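Local coordinates for protein catechol 1,2 dioxygenase (Acinetobacter radioresistens, PDB 2XSU) that probably catalyses the iron(III)-dependent intradiol cleavage of catechol by O2 to cis,cis-muconate, the first step from catechol in the beta-ketoadipate pathway, at residues V226-S231 / T240-E245; T103-E108 / A257-L262; K155-H160 / R180-T185; E140-D145 / T288-L293. The protein carries 1 engineered substitution. All blocks are in the same frame, centred on the assembly; numbering follows the deposited sequence.

Interaction 1 of 4, residues V226-S231 / T240-E245. With FE (Fe (III) ion), chain B.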
# COMPACT_ATOMS: atom_id res chain seq x y z
N VAL A 226 -14.77 12.44 21.14
CA VAL A 226 -15.81 11.40 21.00
C VAL A 226 -16.33 11.48 19.57
O VAL A 226 -16.68 12.56 19.06
CB VAL A 226 -16.97 11.65 22.03
CG1 VAL A 226 -18.13 10.65 21.80
CG2 VAL A 226 -16.43 11.54 23.48
N HIS A 227 -16.39 10.32 18.90
CA HIS A 227 -16.85 10.24 17.51
C HIS A 227 -18.37 10.13 17.44
O HIS A 227 -18.98 9.48 18.30
CB HIS A 227 -16.28 8.94 16.91
CG HIS A 227 -14.80 8.94 16.72
ND1 HIS A 227 -14.21 9.49 15.60
CD2 HIS A 227 -13.78 8.42 17.47
CE1 HIS A 227 -12.89 9.33 15.67
NE2 HIS A 227 -12.60 8.71 16.81
N TYR A 228 -18.96 10.67 16.36
CA TYR A 228 -20.39 10.57 16.08
C TYR A 228 -20.69 10.24 14.63
O TYR A 228 -20.12 10.85 13.73
CB TYR A 228 -21.06 11.93 16.33
CG TYR A 228 -21.30 12.32 17.75
CD1 TYR A 228 -20.24 12.68 18.58
CD2 TYR A 228 -22.62 12.39 18.26
CE1 TYR A 228 -20.47 13.06 19.90
CE2 TYR A 228 -22.86 12.80 19.58
CZ TYR A 228 -21.77 13.13 20.39
OH TYR A 228 -21.95 13.51 21.69
N PHE A 229 -21.60 9.27 14.41
CA PHE A 229 -22.45 9.28 13.19
C PHE A 229 -23.85 9.69 13.64
O PHE A 229 -24.36 9.13 14.63
CB PHE A 229 -22.62 7.90 12.55
CG PHE A 229 -21.41 7.35 11.83
CD1 PHE A 229 -20.69 8.13 10.91
CD2 PHE A 229 -21.02 6.02 12.02
CE1 PHE A 229 -19.58 7.61 10.22
CE2 PHE A 229 -19.93 5.49 11.32
CZ PHE A 229 -19.20 6.29 10.43
N VAL A 230 -24.50 10.63 12.94
CA VAL A 230 -25.90 10.97 13.23
C VAL A 230 -26.68 10.84 11.94
O VAL A 230 -26.30 11.39 10.92
CB VAL A 230 -26.06 12.37 13.88
CG1 VAL A 230 -27.55 12.59 14.33
CG2 VAL A 230 -25.10 12.54 15.09
N SER A 231 -27.79 10.10 11.98
CA SER A 231 -28.60 9.91 10.76
C SER A 231 -30.07 9.90 11.13
O SER A 231 -30.41 9.56 12.26
CB SER A 231 -28.21 8.61 10.04
OG SER A 231 -28.39 7.44 10.84
N THR A 240 -19.09 13.30 12.51
CA THR A 240 -18.48 14.41 13.27
C THR A 240 -17.82 13.92 14.57
O THR A 240 -17.66 12.72 14.76
CB THR A 240 -19.52 15.55 13.52
OG1 THR A 240 -18.84 16.75 13.94
CG2 THR A 240 -20.55 15.12 14.53
N GLN A 241 -17.34 14.87 15.38
CA GLN A 241 -16.84 14.58 16.72
C GLN A 241 -16.99 15.82 17.59
O GLN A 241 -17.28 16.90 17.08
CB GLN A 241 -15.38 14.18 16.71
CG GLN A 241 -14.41 15.30 16.46
CD GLN A 241 -12.98 14.81 16.37
OE1 GLN A 241 -12.71 13.59 16.30
NE2 GLN A 241 -12.05 15.76 16.37
N PHE A 242 -16.77 15.66 18.89
CA PHE A 242 -16.36 16.83 19.66
C PHE A 242 -15.00 16.58 20.27
O PHE A 242 -14.61 15.42 20.53
CB PHE A 242 -17.39 17.31 20.73
CG PHE A 242 -17.63 16.35 21.87
CD1 PHE A 242 -16.71 16.20 22.91
CD2 PHE A 242 -18.82 15.61 21.95
CE1 PHE A 242 -16.92 15.30 23.97
CE2 PHE A 242 -19.06 14.72 23.02
CZ PHE A 242 -18.11 14.55 24.03
N ASN A 243 -14.24 17.68 20.44
CA ASN A 243 -13.00 17.68 21.20
C ASN A 243 -13.29 18.40 22.50
O ASN A 243 -14.36 19.01 22.66
CB ASN A 243 -11.93 18.46 20.46
CG ASN A 243 -11.41 17.72 19.29
OD1 ASN A 243 -10.68 16.73 19.43
ND2 ASN A 243 -11.80 18.17 18.10
N ILE A 244 -12.37 18.24 23.45
CA ILE A 244 -12.58 18.79 24.79
C ILE A 244 -11.58 19.88 25.05
O ILE A 244 -10.36 19.67 24.91
CB ILE A 244 -12.49 17.66 25.85
CG1 ILE A 244 -13.57 16.60 25.57
CG2 ILE A 244 -12.63 18.24 27.27
CD1 ILE A 244 -13.52 15.39 26.45
N GLU A 245 -12.10 21.06 25.42
CA GLU A 245 -11.27 22.22 25.72
C GLU A 245 -10.31 21.87 26.85
O GLU A 245 -10.68 21.14 27.78
CB GLU A 245 -12.18 23.40 26.13
CG GLU A 245 -11.48 24.73 26.22
CD GLU A 245 -10.84 25.17 24.91
OE1 GLU A 245 -11.56 25.47 23.95
OE2 GLU A 245 -9.59 25.25 24.88
FE FE B . -10.73 8.39 17.66
O HOH W 1 -15.83 10.79 13.72
O HOH W 2 -9.99 7.40 15.91
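H227 and Q241 form a non-hydrogen-bonded antiparallel pair, flanked by the hydrogen-bonded pairs V226–F242 and Y228–T240. Four backbone bonds hold the two strands of this hairpin. V226 and F242 each donate to the other's carbonyl, while T240 N reaches Y228 O at 2.9 Å. The return bond from Y228 N to T240 O is equally short at 2.9 Å, but its donor sits 43° above the carbonyl plane.

Metal and water bonds run through the two nitrogens of one imidazole. H227 NE2 binds the iron at 2.1 Å, with H225, Y167, Y201 and a water as the other ligands. Its ND1 donates to a second water, 2.8 Å away in the ring plane, and that water donates to T240 O at 2.9 Å. T240 O therefore accepts from both Y228 N and the water.

Apolar and aromatic contacts gather on the face of V226, Y228, T240 and F242. With CG of F242 set between its backbone N and carbonyl carbon (chi1 66°), the ring stands alongside V226, whose CB lies over one face, 4.0 Å from the ring centroid; V226 CG2 approaches F242 CZ at 3.5 Å. Y228 meets the same ring rim to rim with planes at 55°, its OH coming to the edge at CE2, 3.4 Å away. The hydroxyl's hydrogen bond is to Y191 OH.

Iron at one nitrogen and a water-bridged carbonyl at the other would fix the rotation of the H227 imidazole, and the neighbouring strand, by supplying that carbonyl, belongs to the second shell of the metal.

Interaction 2 of 4, residues T103-E108 / A257-L262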
# COMPACT_ATOMS: atom_id res chain seq x y z
N THR A 103 -24.42 21.03 11.96
CA THR A 103 -23.19 20.80 12.71
C THR A 103 -22.08 20.45 11.70
O THR A 103 -22.32 19.65 10.77
CB THR A 103 -23.44 19.66 13.70
OG1 THR A 103 -24.48 20.07 14.61
CG2 THR A 103 -22.17 19.37 14.53
N PRO A 104 -20.87 21.05 11.84
CA PRO A 104 -19.78 20.76 10.89
C PRO A 104 -19.35 19.28 10.90
O PRO A 104 -19.39 18.63 11.95
CB PRO A 104 -18.60 21.61 11.42
CG PRO A 104 -19.22 22.68 12.19
CD PRO A 104 -20.46 22.08 12.80
N ARG A 105 -18.92 18.78 9.75
CA ARG A 105 -18.30 17.46 9.64
C ARG A 105 -16.84 17.46 10.05
O ARG A 105 -16.16 18.48 9.95
CB ARG A 105 -18.43 16.94 8.21
CG ARG A 105 -17.67 17.79 7.18
CD ARG A 105 -17.42 17.10 5.83
NE ARG A 105 -18.62 16.57 5.18
CZ ARG A 105 -19.44 17.24 4.37
NH1 ARG A 105 -19.30 18.53 4.09
NH2 ARG A 105 -20.46 16.57 3.84
N THR A 106 -16.37 16.30 10.50
CA THR A 106 -14.93 16.06 10.53
C THR A 106 -14.62 14.57 10.31
O THR A 106 -15.53 13.80 9.95
CB THR A 106 -14.23 16.71 11.75
OG1 THR A 106 -12.83 16.79 11.48
CG2 THR A 106 -14.51 15.94 13.06
N ILE A 107 -13.36 14.19 10.49
CA ILE A 107 -12.94 12.85 10.03
C ILE A 107 -13.54 11.72 10.85
O ILE A 107 -13.80 11.87 12.08
CB ILE A 107 -11.42 12.70 9.97
CG1 ILE A 107 -10.81 12.64 11.37
CG2 ILE A 107 -10.84 13.86 9.11
CD1 ILE A 107 -9.26 12.33 11.34
N GLU A 108 -13.81 10.61 10.17
CA GLU A 108 -14.31 9.40 10.84
C GLU A 108 -13.22 8.71 11.68
O GLU A 108 -13.53 8.15 12.74
CB GLU A 108 -14.81 8.42 9.78
CG GLU A 108 -15.51 7.16 10.30
CD GLU A 108 -15.99 6.25 9.17
OE1 GLU A 108 -16.45 6.78 8.13
OE2 GLU A 108 -15.93 5.01 9.33
N ALA A 257 -8.25 17.23 12.71
CA ALA A 257 -9.71 17.09 12.75
C ALA A 257 -10.42 18.19 13.53
O ALA A 257 -11.64 18.37 13.36
CB ALA A 257 -10.08 15.73 13.32
N THR A 258 -9.70 18.92 14.39
CA THR A 258 -10.36 19.92 15.23
C THR A 258 -10.91 21.07 14.38
O THR A 258 -10.25 21.52 13.41
CB THR A 258 -9.38 20.47 16.29
OG1 THR A 258 -8.79 19.38 16.98
CG2 THR A 258 -10.06 21.35 17.34
N ARG A 259 -12.11 21.52 14.73
CA ARG A 259 -12.80 22.64 14.05
C ARG A 259 -13.53 23.50 15.02
O ARG A 259 -14.07 23.02 16.01
CB ARG A 259 -13.96 22.12 13.16
CG ARG A 259 -13.57 21.26 12.04
CD ARG A 259 -14.78 21.06 11.19
NE ARG A 259 -15.07 22.23 10.37
CZ ARG A 259 -15.53 22.14 9.13
NH1 ARG A 259 -15.77 20.94 8.60
NH2 ARG A 259 -15.73 23.25 8.41
N ASP A 260 -13.63 24.79 14.68
CA ASP A 260 -14.59 25.65 15.36
C ASP A 260 -15.99 25.04 15.23
O ASP A 260 -16.41 24.57 14.16
CB ASP A 260 -14.58 27.06 14.74
CG ASP A 260 -13.29 27.82 15.00
OD1 ASP A 260 -12.52 27.47 15.94
OD2 ASP A 260 -13.05 28.81 14.26
N GLY A 261 -16.70 25.04 16.33
CA GLY A 261 -18.03 24.48 16.37
C GLY A 261 -18.02 23.09 16.96
O GLY A 261 -19.07 22.59 17.36
N LEU A 262 -16.83 22.47 17.03
CA LEU A 262 -16.73 21.09 17.53
C LEU A 262 -15.86 21.00 18.77
O LEU A 262 -15.35 19.92 19.09
CB LEU A 262 -16.17 20.15 16.45
CG LEU A 262 -16.98 20.08 15.15
CD1 LEU A 262 -16.33 19.03 14.23
CD2 LEU A 262 -18.45 19.72 15.43
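T106 turns its OG1 anti to the backbone N (chi1 -162°), toward A257, while the R259 chain bends at chi3 (77°) and lays its guanidinium beside P104 and R105. The first torsion gives a hydrogen bond from T106 OG1 to A257 O of 2.7 Å, in the carbonyl plane and on a lone pair. The second brings R259 NH1 to R105 O at 2.8 Å, close to the guanidinium plane, and sets P104 CB 3.6 Å above one face of that group, toward its rim. R259 NH1 also forms a salt bridge with D91, which R105 NH1 shares, so the two arginines converge on one carboxylate of helix 82-96.

Between these polar points the leucine fork of L262 spreads its methyls: CD1 meets T106 CG2 at 3.8 Å, and CD2 meets T103 CG2 at the same separation of 3.8 Å. Farther along, I107 CG1 packs on A257 CB at 3.7 Å.

R259 to L262 form a type II beta turn, closed by L262 N to R259 O, with G261 at the third position taking a positive phi of 100°. Two irregular loops pack together here, where the helical region passes into the iron-binding beta domain of an intradiol dioxygenase.

Interaction 3 of 4, residues K155-H160 / R180-T185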
# COMPACT_ATOMS: atom_id res chain seq x y z
N LYS A 155 -30.70 8.41 14.80
CA LYS A 155 -29.73 7.40 15.24
C LYS A 155 -28.40 8.09 15.59
O LYS A 155 -27.70 8.56 14.69
CB LYS A 155 -29.53 6.41 14.11
CG LYS A 155 -28.80 5.17 14.46
CD LYS A 155 -28.94 4.17 13.32
CE LYS A 155 -28.02 2.98 13.53
NZ LYS A 155 -28.25 1.89 12.52
N VAL A 156 -28.06 8.14 16.89
CA VAL A 156 -26.83 8.79 17.36
C VAL A 156 -25.84 7.69 17.70
O VAL A 156 -26.02 6.96 18.69
CB VAL A 156 -27.09 9.70 18.58
CG1 VAL A 156 -25.76 10.36 19.06
CG2 VAL A 156 -28.13 10.77 18.21
N GLU A 157 -24.80 7.52 16.87
CA GLU A 157 -23.81 6.48 17.09
C GLU A 157 -22.57 7.11 17.65
O GLU A 157 -22.05 8.04 17.04
CB GLU A 157 -23.48 5.76 15.79
CG GLU A 157 -24.69 5.10 15.15
CD GLU A 157 -24.28 4.29 13.94
OE1 GLU A 157 -23.57 3.28 14.11
OE2 GLU A 157 -24.72 4.68 12.81
N VAL A 158 -22.12 6.63 18.82
CA VAL A 158 -20.94 7.21 19.50
C VAL A 158 -19.90 6.13 19.79
O VAL A 158 -20.24 4.98 20.13
CB VAL A 158 -21.32 7.99 20.79
CG1 VAL A 158 -21.95 9.33 20.43
CG2 VAL A 158 -22.31 7.20 21.62
N TRP A 159 -18.63 6.49 19.61
CA TRP A 159 -17.54 5.63 20.05
C TRP A 159 -16.36 6.48 20.51
O TRP A 159 -16.12 7.57 19.97
CB TRP A 159 -17.16 4.58 18.98
CG TRP A 159 -16.52 5.09 17.64
CD1 TRP A 159 -15.21 4.98 17.27
CD2 TRP A 159 -17.21 5.71 16.53
NE1 TRP A 159 -15.03 5.52 16.00
CE2 TRP A 159 -16.24 5.97 15.52
CE3 TRP A 159 -18.54 6.10 16.30
CZ2 TRP A 159 -16.56 6.61 14.30
CZ3 TRP A 159 -18.88 6.73 15.09
CH2 TRP A 159 -17.87 6.98 14.09
N HIS A 160 -15.63 5.99 21.50
CA HIS A 160 -14.47 6.73 22.02
C HIS A 160 -13.50 5.81 22.80
O HIS A 160 -13.84 4.63 23.07
CB HIS A 160 -14.92 7.95 22.86
CG HIS A 160 -15.54 7.63 24.19
ND1 HIS A 160 -14.80 7.22 25.29
CD2 HIS A 160 -16.82 7.71 24.61
CE1 HIS A 160 -15.62 7.06 26.32
NE2 HIS A 160 -16.85 7.36 25.94
N ARG A 180 -18.91 1.88 22.92
CA ARG A 180 -19.55 2.03 21.61
C ARG A 180 -21.04 1.78 21.78
O ARG A 180 -21.45 0.70 22.22
CB ARG A 180 -18.97 0.99 20.63
CG ARG A 180 -17.45 1.07 20.43
CD ARG A 180 -16.96 -0.11 19.57
NE ARG A 180 -15.53 -0.06 19.36
CZ ARG A 180 -14.92 0.71 18.45
NH1 ARG A 180 -15.66 1.49 17.65
NH2 ARG A 180 -13.60 0.69 18.35
N ARG A 181 -21.87 2.74 21.40
CA ARG A 181 -23.33 2.63 21.54
C ARG A 181 -24.07 3.33 20.41
O ARG A 181 -23.57 4.33 19.84
CB ARG A 181 -23.81 3.20 22.87
CG ARG A 181 -23.32 2.49 24.13
CD ARG A 181 -23.88 1.06 24.26
NE ARG A 181 -23.47 0.51 25.56
CZ ARG A 181 -22.36 -0.17 25.79
NH1 ARG A 181 -21.52 -0.45 24.80
NH2 ARG A 181 -22.07 -0.61 27.03
N THR A 182 -25.28 2.86 20.14
CA THR A 182 -26.22 3.56 19.30
C THR A 182 -27.38 3.97 20.18
O THR A 182 -27.99 3.10 20.84
CB THR A 182 -26.74 2.65 18.16
OG1 THR A 182 -25.64 2.29 17.32
CG2 THR A 182 -27.83 3.36 17.33
N ILE A 183 -27.70 5.25 20.16
CA ILE A 183 -28.80 5.82 20.97
C ILE A 183 -29.82 6.46 20.01
O ILE A 183 -29.48 7.33 19.22
CB ILE A 183 -28.33 6.91 21.98
CG1 ILE A 183 -27.19 6.41 22.85
CG2 ILE A 183 -29.51 7.34 22.88
CD1 ILE A 183 -26.49 7.53 23.66
N LEU A 184 -31.09 6.04 20.10
CA LEU A 184 -32.11 6.69 19.27
C LEU A 184 -32.71 7.84 20.04
O LEU A 184 -33.08 7.68 21.20
CB LEU A 184 -33.24 5.69 18.86
CG LEU A 184 -32.78 4.40 18.18
CD1 LEU A 184 -33.98 3.41 17.99
CD2 LEU A 184 -32.10 4.72 16.85
N THR A 185 -32.79 9.02 19.42
CA THR A 185 -33.31 10.19 20.16
C THR A 185 -34.77 9.94 20.58
O THR A 185 -35.54 9.28 19.86
CB THR A 185 -33.21 11.51 19.40
OG1 THR A 185 -33.89 11.38 18.15
CG2 THR A 185 -31.71 11.88 19.13
O HOH W 3 -23.03 2.56 16.73
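Two consecutive antiparallel strands of the mixed sheet meet here, K155–W159 with R180–L184, joined by a long excursion that carries the iron ligand Y167. The hydrogen-bonded pairs V156–I183 and V158–R181 give four backbone bonds. I183 N to V156 O measures 2.8 Å, and V158 N approaches R181 O nearly along the C=O axis at 2.9 Å.

On the face of K155, E157 and W159, T182 CG2 touches K155 CG at 3.5 Å. T182 lies alongside E157, and one water links them, donating to E157 OE1 at 2.8 Å and standing 2.7 Å from T182 OG1; E157 OE1 is held in addition by Y112.

W159 places its CG between the backbone N and carbonyl carbon (chi1 67°), which leads the indole away from R180-T185, toward H227. The extended R180 follows it, bringing NH1 to W159 CD1 at 3.5 Å with indole and guanidinium planes only 19° apart. Outside the strands, R180 is secured by the carbonyls of S168 and L111. On the opposite face, V156 CG2 meets T185 CG2 at 3.9 Å.

Because W159 also stacks on the iron ligand H227, and R180 touches Y167, this strand pair forms second-shell scaffolding of the non-haem iron site in the intradiol dioxygenase beta domain.

Interaction 4 of 4, residues E140-D145 / T288-L293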
# COMPACT_ATOMS: atom_id res chain seq x y z
N GLU A 140 -24.84 14.90 26.86
CA GLU A 140 -26.22 14.99 26.39
C GLU A 140 -26.45 16.08 25.37
O GLU A 140 -25.64 17.02 25.25
CB GLU A 140 -27.24 15.05 27.52
CG GLU A 140 -27.27 16.29 28.32
CD GLU A 140 -28.09 16.09 29.62
OE1 GLU A 140 -27.82 16.78 30.60
OE2 GLU A 140 -29.00 15.24 29.68
N GLY A 141 -27.50 15.90 24.58
CA GLY A 141 -27.81 16.84 23.53
C GLY A 141 -29.17 16.61 22.94
O GLY A 141 -29.81 15.58 23.20
N THR A 142 -29.60 17.59 22.15
CA THR A 142 -30.82 17.52 21.38
C THR A 142 -30.44 17.50 19.91
O THR A 142 -29.54 18.25 19.49
CB THR A 142 -31.70 18.74 21.70
OG1 THR A 142 -31.94 18.81 23.12
CG2 THR A 142 -33.06 18.67 20.95
N VAL A 143 -31.14 16.68 19.12
CA VAL A 143 -30.93 16.65 17.67
C VAL A 143 -32.10 17.40 17.03
O VAL A 143 -33.26 17.07 17.28
CB VAL A 143 -30.83 15.21 17.13
CG1 VAL A 143 -30.61 15.20 15.59
CG2 VAL A 143 -29.68 14.45 17.85
N THR A 144 -31.77 18.41 16.23
CA THR A 144 -32.79 19.27 15.61
C THR A 144 -32.51 19.47 14.13
O THR A 144 -31.43 19.13 13.62
CB THR A 144 -32.83 20.67 16.28
OG1 THR A 144 -31.58 21.35 16.10
CG2 THR A 144 -33.17 20.58 17.75
N ASP A 145 -33.50 20.04 13.43
CA ASP A 145 -33.25 20.56 12.09
C ASP A 145 -32.63 21.96 12.20
O ASP A 145 -32.41 22.46 13.31
CB ASP A 145 -34.54 20.54 11.25
CG ASP A 145 -35.61 21.49 11.76
OD1 ASP A 145 -35.33 22.38 12.59
OD2 ASP A 145 -36.76 21.34 11.29
N THR A 288 -22.41 19.13 27.02
CA THR A 288 -23.54 19.31 26.13
C THR A 288 -23.04 19.34 24.69
O THR A 288 -22.15 20.14 24.35
CB THR A 288 -24.32 20.64 26.43
OG1 THR A 288 -24.80 20.61 27.78
CG2 THR A 288 -25.53 20.83 25.48
N PHE A 289 -23.59 18.45 23.87
CA PHE A 289 -23.31 18.48 22.45
C PHE A 289 -24.62 18.30 21.65
O PHE A 289 -25.11 17.17 21.45
CB PHE A 289 -22.26 17.43 22.10
CG PHE A 289 -21.77 17.50 20.67
CD1 PHE A 289 -20.99 18.57 20.24
CD2 PHE A 289 -22.08 16.47 19.76
CE1 PHE A 289 -20.52 18.62 18.90
CE2 PHE A 289 -21.64 16.52 18.43
CZ PHE A 289 -20.86 17.61 18.00
N ASN A 290 -25.19 19.43 21.23
CA ASN A 290 -26.37 19.43 20.36
C ASN A 290 -25.96 19.23 18.92
O ASN A 290 -24.82 19.58 18.51
CB ASN A 290 -27.16 20.74 20.53
CG ASN A 290 -27.57 20.97 21.96
OD1 ASN A 290 -28.07 20.04 22.63
ND2 ASN A 290 -27.34 22.18 22.46
N VAL A 291 -26.85 18.63 18.16
CA VAL A 291 -26.59 18.34 16.77
C VAL A 291 -27.70 18.92 15.90
O VAL A 291 -28.88 18.69 16.17
CB VAL A 291 -26.48 16.83 16.50
CG1 VAL A 291 -26.30 16.56 15.02
CG2 VAL A 291 -25.29 16.24 17.27
N GLU A 292 -27.30 19.65 14.87
CA GLU A 292 -28.24 20.17 13.88
C GLU A 292 -28.01 19.47 12.55
O GLU A 292 -26.90 19.50 11.99
CB GLU A 292 -28.05 21.68 13.76
CG GLU A 292 -28.84 22.39 12.69
CD GLU A 292 -28.54 23.89 12.68
OE1 GLU A 292 -28.97 24.60 13.62
OE2 GLU A 292 -27.85 24.35 11.74
N LEU A 293 -29.06 18.85 12.04
CA LEU A 293 -29.03 18.14 10.76
C LEU A 293 -29.67 18.97 9.64
O LEU A 293 -30.64 19.72 9.88
CB LEU A 293 -29.74 16.78 10.86
CG LEU A 293 -29.17 15.77 11.86
CD1 LEU A 293 -30.06 14.51 11.87
CD2 LEU A 293 -27.74 15.42 11.48
O HOH W 4 -29.89 20.18 24.55
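V143, V291 and L293 make up the tightly packed part of this parallel strand pair, at a local axis angle of 23°. All three are buried on one face, where V143 CG1, anti to its own N (chi1 180°), comes to L293 CD1 at 3.8 Å. The backbone beneath is equally close-knit: T144 N donates to V291 O at 2.9 Å and L293 N to T144 O at 2.9 Å, both nearly straight. This is the usual parallel ladder, one residue bonding to two partners on the neighbouring strand. V291 N continues it to T142 O.

Toward G141 the ladder becomes irregular. F289 N still donates to E140 O, but the next donor, T142 N, is taken by a side chain: N290 OD1 accepts it at 2.9 Å. N290 turns CG anti to its carbonyl carbon, beside its backbone N (chi1 -57°), and lies side by side with T142. The side-chain-free CA of G141 sits against F289 O at 3.4 Å, and that carbonyl accepts a hydrogen bond from Y191.

The looser side is where T288 and N290 are exposed to solvent. One water donates to N290 OD1 at 2.6 Å and lies 2.9 Å from T142 OG1, bridging the two strands. Near the far end, E292 comes closest with its aliphatic part, CG standing 3.6 Å from D145 O, while its carboxylate accepts from G102 N.

The asparagine amide thus completes the pairing where the backbone ladder breaks: OD1, gripped by a backbone N-H and a water, serves in place of a main-chain carbonyl.

How the interactions relate
From the N terminus, 103-108 opens interaction 2 as the chain leaves the helical region, and 140-145 opens interaction 4. Interaction 3 opens at 155-160 and closes at 180-185; interaction 1 then runs from 226-231 to 240-245. These two are in series, and both nest inside the loops of interactions 2 and 4. Interaction 2 closes at 257-262 and interaction 4 at 288-293, so their segments alternate and the two cross. Neighbouring strands join where F229 and S231 pair with E157 and K155. The loop 103-108 joins through P104 O to T240 OG1 and through T103 OG1 to E292 N. F289 packs on Y228 and F242, tying strand 284-293 to the iron-binding hairpin.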